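Local atomic coordinates of histidine kinase (Paraburkholderia phymatum, PDB entry 6NB0), a protein that probably acts as a phosphorelay sensor kinase, transferring phosphate from ATP to a histidine side chain of a protein. Residues Leu128-Phe133 and Glu259-Ala264. Sequence-based numbering, arbitrary orientation.
Sequences LKRAPF and EAHDGA
R130, in one of its two deposited conformers, lays its guanidinium flat against one face of the H261 imidazole: the group centres are 4.3 Å apart and the planes differ by 23°, the geometry of an offset stack. NE of R130 stands 3.8 Å from CD2 of H261, and CZ of R130 lies 4.0 Å from NE2 of H261, toward the rim of the ring. With the CA atoms of R130 and H261 9.4 Å apart, the arginine chain has to span the gap; a bend at chi2 (-72°) followed by an extended chi3 carries the guanidinium across. At its edge, in the same conformer, NH2 of R130 gives a weak hydrogen bond to O of A260, 3.2 Å long and bent to 131° at the hydrogen. NH1 of R130 turns back to O of K129 at 3.0 Å, and NH2 also bonds O of L126, so the guanidinium is tied to three carbonyls. The ring is fixed as well, ND1 of H261 bonding V257 O and NE2 bonding D172 N. A260 and H261 mark the end of helix 252-260, which closes in a Schellman motif with D262 at positive phi and D262 N bonded to E259 O at 3.1 Å. The contact joins this helix end to the linker between helix 109-125 and strand 131-134, while H261 also packs on L176 of helix 173-189 and A282 of strand 276-283.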
loop_
_atom_site.group_PDB
_atom_site.type_symbol
_atom_site.label_atom_id
_atom_site.label_comp_id
_atom_site.label_asym_id
_atom_site.label_seq_id
_atom_site.Cartn_x
_atom_site.Cartn_y
_atom_site.Cartn_z
ATOM N N LEU A 128 4.448 -15.228 8.794
ATOM C CA LEU A 128 3.366 -16.018 9.359
ATOM C C LEU A 128 2.810 -17.050 8.395
ATOM O O LEU A 128 2.253 -18.056 8.848
ATOM C CB LEU A 128 2.234 -15.099 9.834
ATOM N N LYS A 129 2.959 -16.843 7.088
ATOM C CA LYS A 129 2.348 -17.727 6.097
ATOM C C LYS A 129 3.446 -18.403 5.286
ATOM O O LYS A 129 4.020 -17.788 4.403
ATOM C CB LYS A 129 1.398 -16.944 5.193
ATOM C CG LYS A 129 0.322 -16.185 5.951
ATOM C CD LYS A 129 -0.320 -15.105 5.083
ATOM C CE LYS A 129 -1.213 -15.695 4.010
ATOM N NZ LYS A 129 -1.703 -14.631 3.090
ATOM N N ARG A 130 3.771 -19.652 5.600
ATOM C CA ARG A 130 4.631 -20.488 4.771
ATOM C C ARG A 130 3.844 -21.736 4.410
ATOM O O ARG A 130 3.235 -22.342 5.288
ATOM C CB ARG A 130 5.913 -20.884 5.512
ATOM C CG ARG A 130 6.741 -19.721 6.021
ATOM C CD ARG A 130 7.412 -18.996 4.875
ATOM N NE ARG A 130 8.232 -17.887 5.344
ATOM C CZ ARG A 130 7.768 -16.675 5.627
ATOM N NH1 ARG A 130 6.478 -16.405 5.492
ATOM N NH2 ARG A 130 8.599 -15.730 6.044
ATOM N N ALA A 131 3.832 -22.110 3.132
ATOM C CA ALA A 131 3.158 -23.337 2.727
ATOM C C ALA A 131 3.779 -23.810 1.414
ATOM O O ALA A 131 4.207 -22.983 0.609
ATOM C CB ALA A 131 1.642 -23.146 2.561
ATOM N N PRO A 132 3.847 -25.126 1.196
ATOM C CA PRO A 132 4.546 -25.621 -0.004
ATOM C C PRO A 132 3.765 -25.286 -1.265
ATOM O O PRO A 132 2.537 -25.371 -1.291
ATOM C CB PRO A 132 4.632 -27.141 0.225
ATOM C CG PRO A 132 3.654 -27.462 1.274
ATOM C CD PRO A 132 3.404 -26.203 2.089
ATOM N N PHE A 133 4.489 -24.906 -2.314
ATOM C CA PHE A 133 3.867 -24.613 -3.598
ATOM C C PHE A 133 4.867 -24.919 -4.700
ATOM O O PHE A 133 6.083 -24.953 -4.478
ATOM C CB PHE A 133 3.404 -23.139 -3.707
ATOM C CG PHE A 133 4.542 -22.166 -3.730
ATOM C CD1 PHE A 133 5.114 -21.771 -4.936
ATOM C CD2 PHE A 133 5.072 -21.677 -2.543
ATOM C CE1 PHE A 133 6.186 -20.898 -4.965
ATOM C CE2 PHE A 133 6.158 -20.794 -2.561
ATOM C CZ PHE A 133 6.706 -20.402 -3.763
ATOM N N GLU A 259 14.379 -10.722 2.510
ATOM C CA GLU A 259 14.958 -10.832 3.836
ATOM C C GLU A 259 14.023 -11.557 4.790
ATOM O O GLU A 259 14.492 -12.241 5.699
ATOM C CB GLU A 259 15.333 -9.451 4.370
ATOM C CG GLU A 259 16.468 -8.846 3.533
ATOM C CD GLU A 259 16.874 -7.451 3.959
ATOM O OE1 GLU A 259 16.237 -6.891 4.884
ATOM O OE2 GLU A 259 17.841 -6.925 3.358
ATOM N N ALA A 260 12.710 -11.457 4.568
ATOM C CA ALA A 260 11.754 -12.190 5.392
ATOM C C ALA A 260 11.859 -13.695 5.165
ATOM O O ALA A 260 11.545 -14.481 6.070
ATOM C CB ALA A 260 10.334 -11.703 5.090
ATOM N N HIS A 261 12.299 -14.111 3.973
ATOM C CA HIS A 261 12.589 -15.513 3.690
ATOM C C HIS A 261 14.058 -15.871 3.948
ATOM O O HIS A 261 14.586 -16.776 3.298
ATOM C CB HIS A 261 12.208 -15.862 2.243
ATOM C CG HIS A 261 10.728 -15.959 2.004
ATOM N ND1 HIS A 261 9.946 -14.860 1.721
ATOM C CD2 HIS A 261 9.892 -17.027 1.992
ATOM C CE1 HIS A 261 8.690 -15.243 1.561
ATOM N NE2 HIS A 261 8.633 -16.555 1.713
ATOM N N ASP A 262 14.723 -15.184 4.884
ATOM C CA ASP A 262 16.126 -15.457 5.218
ATOM C C ASP A 262 17.007 -15.420 3.968
ATOM O O ASP A 262 17.906 -16.244 3.788
ATOM C CB ASP A 262 16.265 -16.794 5.938
ATOM C CG ASP A 262 15.503 -16.830 7.252
ATOM O OD1 ASP A 262 15.250 -15.747 7.816
ATOM O OD2 ASP A 262 15.167 -17.939 7.719
ATOM N N GLY A 263 16.739 -14.453 3.095
ATOM C CA GLY A 263 17.417 -14.317 1.822
ATOM C C GLY A 263 18.026 -12.934 1.679
ATOM O O GLY A 263 18.374 -12.280 2.661
ATOM N N ALA A 264 18.128 -12.484 0.431
ATOM C CA ALA A 264 18.831 -11.239 0.177
ATOM C C ALA A 264 18.384 -10.696 -1.167
ATOM O O ALA A 264 17.922 -11.445 -2.035
ATOM C CB ALA A 264 20.356 -11.437 0.185
#